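Local coordinates for protein prolyl 4-hydroxylase (Phytophthora capsici LT1534, PDB 6IUQ) that probably hydroxylates proline residues of protein substrates at the 4-position, using iron(II), 2-oxoglutarate and molecular oxygen, at residues T304-E307 and N308-N312; R57-E61 and N62-K66; E176-K179 and E180-G184. All coordinates share one frame; numbering follows the deposited sequence.

Interaction 1 (T304-E307 and N308-N312); sequences THVE and NVKRN
With CG trans to the backbone nitrogen (chi1 176°), E307 bends at chi2 (63°), while R311, one turn on, runs extended from CG to NE. The two side chains meet at an angle, and NE of R311 donates to OE2 of E307 at 3.1 Å, the charged bond of an i to i+4 salt bridge. OE2 accepts through its anti lone pair and lies somewhat out of the guanidinium plane; carboxylate and guanidinium stand almost perpendicular, so this is a single-pronged pairing rather than a flat two-pronged one. V306 and K310 run alongside each other, with CG1 of V306 3.6 Å from CE of K310, and the lysine continues to a long, weak ion pair with E276. On a further side of the helix, V309 CG2 approaches CE1 of the H305 ring obliquely at 3.5 Å. V309 also packs on I319 of helix 313-328. Along the backbone, the links from N308 N to T304 O (3.0 Å) and from R311 N to E307 O (2.9 Å) are regular i+4 to i hydrogen bonds of the helix. Such i to i+4 pairing is characteristic of an alpha helix, here the last turns of helix 296-311.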
loop_
_atom_site.group_PDB
_atom_site.type_symbol
_atom_site.label_atom_id
_atom_site.label_comp_id
_atom_site.label_asym_id
_atom_site.label_seq_id
_atom_site.Cartn_x
_atom_site.Cartn_y
_atom_site.Cartn_z
ATOM N N THR A 304 3.328 -18.836 -17.229
ATOM C CA THR A 304 4.730 -19.037 -17.597
ATOM C C THR A 304 5.693 -18.967 -16.401
ATOM O O THR A 304 6.604 -19.783 -16.287
ATOM C CB THR A 304 5.164 -17.993 -18.634
ATOM O OG1 THR A 304 4.371 -18.142 -19.819
ATOM C CG2 THR A 304 6.620 -18.164 -18.986
ATOM N N HIS A 305 5.494 -17.984 -15.524
ATOM C CA HIS A 305 6.333 -17.833 -14.338
ATOM C C HIS A 305 6.213 -19.047 -13.415
ATOM O O HIS A 305 7.210 -19.577 -12.924
ATOM C CB HIS A 305 5.963 -16.555 -13.585
ATOM C CG HIS A 305 6.821 -16.293 -12.384
ATOM N ND1 HIS A 305 6.808 -17.103 -11.264
ATOM C CD2 HIS A 305 7.713 -15.308 -12.121
ATOM C CE1 HIS A 305 7.659 -16.632 -10.370
ATOM N NE2 HIS A 305 8.223 -15.545 -10.865
ATOM N N VAL A 306 4.989 -19.500 -13.201
ATOM C CA VAL A 306 4.733 -20.643 -12.336
ATOM C C VAL A 306 5.430 -21.901 -12.857
ATOM O O VAL A 306 5.946 -22.713 -12.077
ATOM C CB VAL A 306 3.190 -20.885 -12.199
ATOM C CG1 VAL A 306 2.879 -22.292 -11.747
ATOM C CG2 VAL A 306 2.585 -19.878 -11.260
ATOM N N GLU A 307 5.446 -22.072 -14.177
ATOM C CA GLU A 307 6.072 -23.258 -14.757
ATOM C C GLU A 307 7.604 -23.147 -14.721
ATOM O O GLU A 307 8.277 -24.134 -14.471
ATOM C CB GLU A 307 5.579 -23.489 -16.190
ATOM C CG GLU A 307 6.259 -24.662 -16.908
ATOM C CD GLU A 307 6.000 -26.016 -16.257
ATOM O OE1 GLU A 307 4.977 -26.169 -15.554
ATOM O OE2 GLU A 307 6.827 -26.937 -16.444
ATOM N N ASN A 308 8.140 -21.948 -14.962
ATOM C CA ASN A 308 9.580 -21.676 -14.799
ATOM C C ASN A 308 10.074 -21.992 -13.392
ATOM O O ASN A 308 11.140 -22.568 -13.214
ATOM C CB ASN A 308 9.897 -20.217 -15.107
ATOM C CG ASN A 308 9.808 -19.895 -16.586
ATOM O OD1 ASN A 308 9.830 -20.793 -17.434
ATOM N ND2 ASN A 308 9.730 -18.608 -16.907
ATOM N N VAL A 309 9.288 -21.620 -12.388
ATOM C CA VAL A 309 9.620 -21.985 -11.033
ATOM C C VAL A 309 9.639 -23.494 -10.893
ATOM O O VAL A 309 10.601 -24.040 -10.359
ATOM C CB VAL A 309 8.644 -21.366 -10.009
ATOM C CG1 VAL A 309 8.806 -22.025 -8.655
ATOM C CG2 VAL A 309 8.879 -19.867 -9.903
ATOM N N LYS A 310 8.607 -24.180 -11.388
ATOM C CA LYS A 310 8.528 -25.638 -11.229
ATOM C C LYS A 310 9.677 -26.373 -11.935
ATOM O O LYS A 310 10.111 -27.432 -11.478
ATOM C CB LYS A 310 7.184 -26.179 -11.738
ATOM C CG LYS A 310 5.982 -25.643 -10.962
ATOM C CD LYS A 310 4.726 -26.488 -11.166
ATOM C CE LYS A 310 3.470 -25.737 -10.701
ATOM N NZ LYS A 310 3.572 -25.263 -9.273
ATOM N N ARG A 311 10.162 -25.818 -13.043
ATOM C CA ARG A 311 11.330 -26.373 -13.725
ATOM C C ARG A 311 12.649 -26.115 -12.981
ATOM O O ARG A 311 13.635 -26.808 -13.209
ATOM C CB ARG A 311 11.444 -25.797 -15.127
ATOM C CG ARG A 311 10.438 -26.366 -16.112
ATOM C CD ARG A 311 10.281 -25.423 -17.285
ATOM N NE ARG A 311 9.153 -25.793 -18.131
ATOM C CZ ARG A 311 9.253 -26.066 -19.426
ATOM N NH1 ARG A 311 10.435 -26.003 -20.031
ATOM N NH2 ARG A 311 8.168 -26.390 -20.117
ATOM N N ASN A 312 12.668 -25.099 -12.118
ATOM C CA ASN A 312 13.838 -24.813 -11.289
ATOM C C ASN A 312 13.758 -25.623 -10.001
ATOM O O ASN A 312 13.316 -25.113 -8.967
ATOM C CB ASN A 312 13.924 -23.316 -10.986
ATOM C CG ASN A 312 15.270 -22.909 -10.426
ATOM O OD1 ASN A 312 15.926 -23.689 -9.737
ATOM N ND2 ASN A 312 15.685 -21.667 -10.707
#

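Interaction 2 (R57-E61 and N62-K66); sequences RWLNE and NDHFK
One carbonyl, L59 O, receives two N-H groups of the same residue, H64: the backbone N at 2.9 Å and, more weakly, ring ND1 at 3.5 Å. The backbone bond is the 6→1 link of a Schellman motif that ends helix 46-61, with D63, at positive phi (52°), as its C-prime residue. The inner link of the motif, D63 N to N60 O, is weak. One step earlier, N62 N still reaches W58 O at 3.0 Å, closing the last regular helical turn. The reversal sends H64 and F65 back against the helix. CG of H64 lies anti to the carbonyl carbon (chi1 -71°), which brings L59 O to the imidazole edge, in the ring plane. The imidazole and the six-membered ring of W58 are close to parallel but slid apart, with centroids 6.0 Å apart and little overlap. The N62 side-chain amide is stacked over one face of the indole, its plane 29° from that of the ring. W58 also meets F5 edge to face, linking the helix end to the N-terminal segment. L59 and F65 both rest on L143 of strand 139-146, joining this end of the helix to the larger sheet. F65 presents its ring edge to L59, F65 CE1 lying 4.0 Å from L59 CB, while F65 CD1 comes within 3.7 Å of N60 CA.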
loop_
_atom_site.group_PDB
_atom_site.type_symbol
_atom_site.label_atom_id
_atom_site.label_comp_id
_atom_site.label_asym_id
_atom_site.label_seq_id
_atom_site.Cartn_x
_atom_site.Cartn_y
_atom_site.Cartn_z
ATOM N N ARG A 57 -14.332 15.016 -4.690
ATOM C CA ARG A 57 -15.567 14.880 -5.441
ATOM C C ARG A 57 -15.699 16.018 -6.453
ATOM O O ARG A 57 -16.167 15.821 -7.570
ATOM C CB ARG A 57 -16.773 14.867 -4.505
ATOM C CG ARG A 57 -16.979 13.574 -3.729
ATOM C CD ARG A 57 -18.449 13.449 -3.376
ATOM N NE ARG A 57 -18.724 12.651 -2.186
ATOM C CZ ARG A 57 -18.894 11.329 -2.176
ATOM N NH1 ARG A 57 -18.794 10.629 -3.304
ATOM N NH2 ARG A 57 -19.170 10.710 -1.027
ATOM N N TRP A 58 -15.280 17.213 -6.052
ATOM C CA TRP A 58 -15.298 18.350 -6.948
ATOM C C TRP A 58 -14.390 18.119 -8.148
ATOM O O TRP A 58 -14.773 18.382 -9.285
ATOM C CB TRP A 58 -14.881 19.616 -6.219
ATOM C CG TRP A 58 -14.987 20.816 -7.086
ATOM C CD1 TRP A 58 -16.098 21.593 -7.284
ATOM C CD2 TRP A 58 -13.955 21.375 -7.903
ATOM N NE1 TRP A 58 -15.812 22.607 -8.164
ATOM C CE2 TRP A 58 -14.505 22.497 -8.561
ATOM C CE3 TRP A 58 -12.616 21.046 -8.134
ATOM C CZ2 TRP A 58 -13.764 23.288 -9.426
ATOM C CZ3 TRP A 58 -11.883 21.830 -8.999
ATOM C CH2 TRP A 58 -12.459 22.940 -9.637
ATOM N N LEU A 59 -13.182 17.634 -7.890
ATOM C CA LEU A 59 -12.244 17.329 -8.960
ATOM C C LEU A 59 -12.863 16.350 -9.940
ATOM O O LEU A 59 -12.666 16.453 -11.153
ATOM C CB LEU A 59 -10.947 16.755 -8.393
ATOM C CG LEU A 59 -10.051 17.775 -7.701
ATOM C CD1 LEU A 59 -8.887 17.071 -7.043
ATOM C CD2 LEU A 59 -9.566 18.818 -8.707
ATOM N N ASN A 60 -13.621 15.406 -9.397
ATOM C CA ASN A 60 -14.292 14.399 -10.205
ATOM C C ASN A 60 -15.482 14.944 -11.016
ATOM O O ASN A 60 -15.745 14.476 -12.128
ATOM C CB ASN A 60 -14.763 13.256 -9.317
ATOM C CG ASN A 60 -15.316 12.108 -10.114
ATOM O OD1 ASN A 60 -14.614 11.531 -10.951
ATOM N ND2 ASN A 60 -16.579 11.763 -9.865
ATOM N N GLU A 61 -16.202 15.911 -10.450
ATOM C CA GLU A 61 -17.304 16.571 -11.154
ATOM C C GLU A 61 -16.781 17.404 -12.311
ATOM O O GLU A 61 -17.446 17.566 -13.329
ATOM C CB GLU A 61 -18.100 17.475 -10.218
ATOM C CG GLU A 61 -19.041 16.771 -9.253
ATOM C CD GLU A 61 -19.572 17.725 -8.177
ATOM O OE1 GLU A 61 -18.783 18.566 -7.680
ATOM O OE2 GLU A 61 -20.778 17.648 -7.840
ATOM N N ASN A 62 -15.588 17.956 -12.146
ATOM C CA ASN A 62 -15.038 18.812 -13.175
ATOM C C ASN A 62 -14.018 18.063 -14.014
ATOM O O ASN A 62 -13.052 18.631 -14.525
ATOM C CB ASN A 62 -14.460 20.070 -12.543
ATOM C CG ASN A 62 -15.542 20.943 -11.932
ATOM O OD1 ASN A 62 -16.060 20.642 -10.856
ATOM N ND2 ASN A 62 -15.912 22.011 -12.630
ATOM N N ASP A 63 -14.272 16.767 -14.147
ATOM C CA ASP A 63 -13.599 15.903 -15.104
ATOM C C ASP A 63 -12.076 15.965 -15.048
ATOM O O ASP A 63 -11.409 15.938 -16.081
ATOM C CB ASP A 63 -14.090 16.231 -16.513
ATOM C CG ASP A 63 -15.607 16.083 -16.652
ATOM O OD1 ASP A 63 -16.175 15.090 -16.134
ATOM O OD2 ASP A 63 -16.230 16.973 -17.272
ATOM N N HIS A 64 -11.528 16.020 -13.837
ATOM C CA HIS A 64 -10.080 15.986 -13.665
ATOM C C HIS A 64 -9.562 14.565 -13.416
ATOM O O HIS A 64 -8.373 14.301 -13.587
ATOM C CB HIS A 64 -9.655 16.922 -12.534
ATOM C CG HIS A 64 -9.799 18.375 -12.872
ATOM N ND1 HIS A 64 -10.960 19.084 -12.647
ATOM C CD2 HIS A 64 -8.929 19.249 -13.434
ATOM C CE1 HIS A 64 -10.798 20.333 -13.049
ATOM N NE2 HIS A 64 -9.576 20.458 -13.531
ATOM N N PHE A 65 -10.452 13.653 -13.062
ATOM C CA PHE A 65 -10.065 12.271 -12.884
ATOM C C PHE A 65 -9.991 11.746 -14.289
ATOM O O PHE A 65 -10.879 11.915 -15.080
ATOM C CB PHE A 65 -11.055 11.488 -12.052
ATOM C CG PHE A 65 -10.784 11.541 -10.587
ATOM C CD1 PHE A 65 -11.055 12.672 -9.873
ATOM C CD2 PHE A 65 -10.252 10.472 -9.937
ATOM C CE1 PHE A 65 -10.810 12.734 -8.538
ATOM C CE2 PHE A 65 -10.016 10.519 -8.608
ATOM C CZ PHE A 65 -10.292 11.649 -7.907
ATOM N N LYS A 66 -8.977 10.951 -14.548
ATOM C CA LYS A 66 -8.794 10.385 -15.854
ATOM C C LYS A 66 -8.553 8.911 -15.808
ATOM O O LYS A 66 -7.869 8.456 -14.931
ATOM C CB LYS A 66 -7.565 10.995 -16.481
ATOM C CG LYS A 66 -7.737 12.442 -16.858
ATOM C CD LYS A 66 -9.091 12.665 -17.488
ATOM C CE LYS A 66 -9.187 14.045 -18.097
ATOM N NZ LYS A 66 -10.488 14.232 -18.768
#

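Interaction 3 (E176-K179 and E180-G184); sequences EGWK and EGDGG
K179, D182 and W178 hold together a type II beta turn running from K179 to D182, in the connection between strands 166-173 and 186-189 of the double-stranded beta-helix core. The turn is closed by D182 N donating to K179 O at 2.9 Å. G181, at its third position, has positive phi, where a side chain would be jammed against the preceding carbonyl oxygen.

The D182 carboxylate folds back over the turn. Its OD2 takes the backbone N-H of K179 at 2.6 Å, a short bond that arrives from well above the carboxylate plane. Its OD1 forms a salt bridge with K179 NZ at 3.4 Å. The lysine reaches it by setting CG between its backbone N and carbonyl carbon (chi1 64°) and bending at chi4, so that the chain crosses the aspartate at about a right angle. D182 thus grips both the backbone N-H and the ammonium group of K179, an arrangement likely to stabilise the aspartate in its charged form.

W178 lies alongside, its side chain sliding past that of D182 in the opposite direction, with ring and carboxylate planes 81° apart. CB of D182 comes within 3.3 Å of W178 NE1, and E180 N sits over one indole face, toward the rim. Elsewhere the ring packs on A199 and P200, while G181 O accepts from H221, tying the turn to two neighbouring loops. At the indole edge, W178 NE1 donates to G183 O at 2.7 Å, nearly straight at 165° and in the carbonyl plane.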
loop_
_atom_site.group_PDB
_atom_site.type_symbol
_atom_site.label_atom_id
_atom_site.label_comp_id
_atom_site.label_asym_id
_atom_site.label_seq_id
_atom_site.Cartn_x
_atom_site.Cartn_y
_atom_site.Cartn_z
ATOM N N GLU A 176 -17.648 7.043 3.937
ATOM C CA GLU A 176 -18.402 7.171 5.188
ATOM C C GLU A 176 -19.528 6.155 5.299
ATOM O O GLU A 176 -20.245 5.887 4.338
ATOM C CB GLU A 176 -18.962 8.583 5.358
ATOM C CG GLU A 176 -18.519 9.191 6.689
ATOM C CD GLU A 176 -19.356 10.364 7.130
ATOM O OE1 GLU A 176 -19.480 11.334 6.350
ATOM O OE2 GLU A 176 -19.874 10.322 8.271
ATOM N N GLY A 177 -19.663 5.579 6.486
ATOM C CA GLY A 177 -20.671 4.568 6.716
ATOM C C GLY A 177 -20.435 3.340 5.860
ATOM O O GLY A 177 -21.398 2.695 5.432
ATOM N N TRP A 178 -19.164 3.031 5.589
ATOM C CA TRP A 178 -18.805 1.775 4.937
ATOM C C TRP A 178 -19.430 0.648 5.749
ATOM O O TRP A 178 -19.455 0.715 6.976
ATOM C CB TRP A 178 -17.273 1.598 4.837
ATOM C CG TRP A 178 -16.869 0.287 4.192
ATOM C CD1 TRP A 178 -16.613 0.063 2.864
ATOM C CD2 TRP A 178 -16.724 -0.979 4.846
ATOM N NE1 TRP A 178 -16.293 -1.261 2.660
ATOM C CE2 TRP A 178 -16.365 -1.924 3.856
ATOM C CE3 TRP A 178 -16.851 -1.403 6.170
ATOM C CZ2 TRP A 178 -16.132 -3.267 4.152
ATOM C CZ3 TRP A 178 -16.625 -2.761 6.463
ATOM C CH2 TRP A 178 -16.264 -3.666 5.456
ATOM N N LYS A 179 -19.957 -0.368 5.072
ATOM C CA LYS A 179 -20.593 -1.488 5.758
ATOM C C LYS A 179 -20.083 -2.790 5.167
ATOM O O LYS A 179 -19.637 -2.821 4.014
ATOM C CB LYS A 179 -22.126 -1.423 5.633
ATOM C CG LYS A 179 -22.616 -1.555 4.189
ATOM C CD LYS A 179 -24.123 -1.347 4.025
ATOM C CE LYS A 179 -24.521 -1.514 2.556
ATOM N NZ LYS A 179 -24.296 -2.930 2.101
ATOM N N GLU A 180 -20.142 -3.857 5.962
ATOM C CA GLU A 180 -19.816 -5.193 5.476
ATOM C C GLU A 180 -20.585 -5.474 4.191
ATOM O O GLU A 180 -21.786 -5.219 4.116
ATOM C CB GLU A 180 -20.140 -6.239 6.533
ATOM C CG GLU A 180 -19.080 -7.322 6.674
ATOM C CD GLU A 180 -19.583 -8.519 7.470
ATOM O OE1 GLU A 180 -19.933 -9.547 6.847
ATOM O OE2 GLU A 180 -19.644 -8.425 8.719
ATOM N N GLY A 181 -19.882 -5.944 3.165
ATOM C CA GLY A 181 -20.497 -6.167 1.871
ATOM C C GLY A 181 -20.208 -5.062 0.873
ATOM O O GLY A 181 -20.292 -5.291 -0.338
ATOM N N ASP A 182 -19.868 -3.865 1.357
ATOM C CA ASP A 182 -19.462 -2.785 0.451
ATOM C C ASP A 182 -18.194 -3.174 -0.292
ATOM O O ASP A 182 -17.935 -2.676 -1.383
ATOM C CB ASP A 182 -19.222 -1.466 1.192
ATOM C CG ASP A 182 -20.506 -0.809 1.674
ATOM O OD1 ASP A 182 -21.594 -1.130 1.135
ATOM O OD2 ASP A 182 -20.417 0.047 2.583
ATOM N N GLY A 183 -17.405 -4.067 0.305
ATOM C CA GLY A 183 -16.165 -4.513 -0.307
ATOM C C GLY A 183 -15.140 -3.396 -0.336
ATOM O O GLY A 183 -15.230 -2.438 0.444
ATOM N N GLY A 184 -14.180 -3.506 -1.247
ATOM C CA GLY A 184 -13.120 -2.524 -1.359
ATOM C C GLY A 184 -12.030 -2.570 -0.293
ATOM O O GLY A 184 -11.206 -1.650 -0.224
#

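Overall arrangement
From the N terminus, interaction 2 comes first, turning the chain out of helix 46-61 into the loop before strand 94-97 and laying that end on the larger sheet. Interaction 3 follows, folding the connection from strand 166-173 of the larger sheet to strand 186-189 of the smaller one. Interaction 1 lies near the C terminus, on helix 296-311 just before helix 313-328. The three are local and in series; none nests within or crosses another. Interactions 2 and 3 are the nearest pair, about 6 Å apart at their nearest atoms but not touching, whereas interaction 1 stands apart, its centre about 44 Å from that of interaction 2 and 38 Å from that of interaction 3.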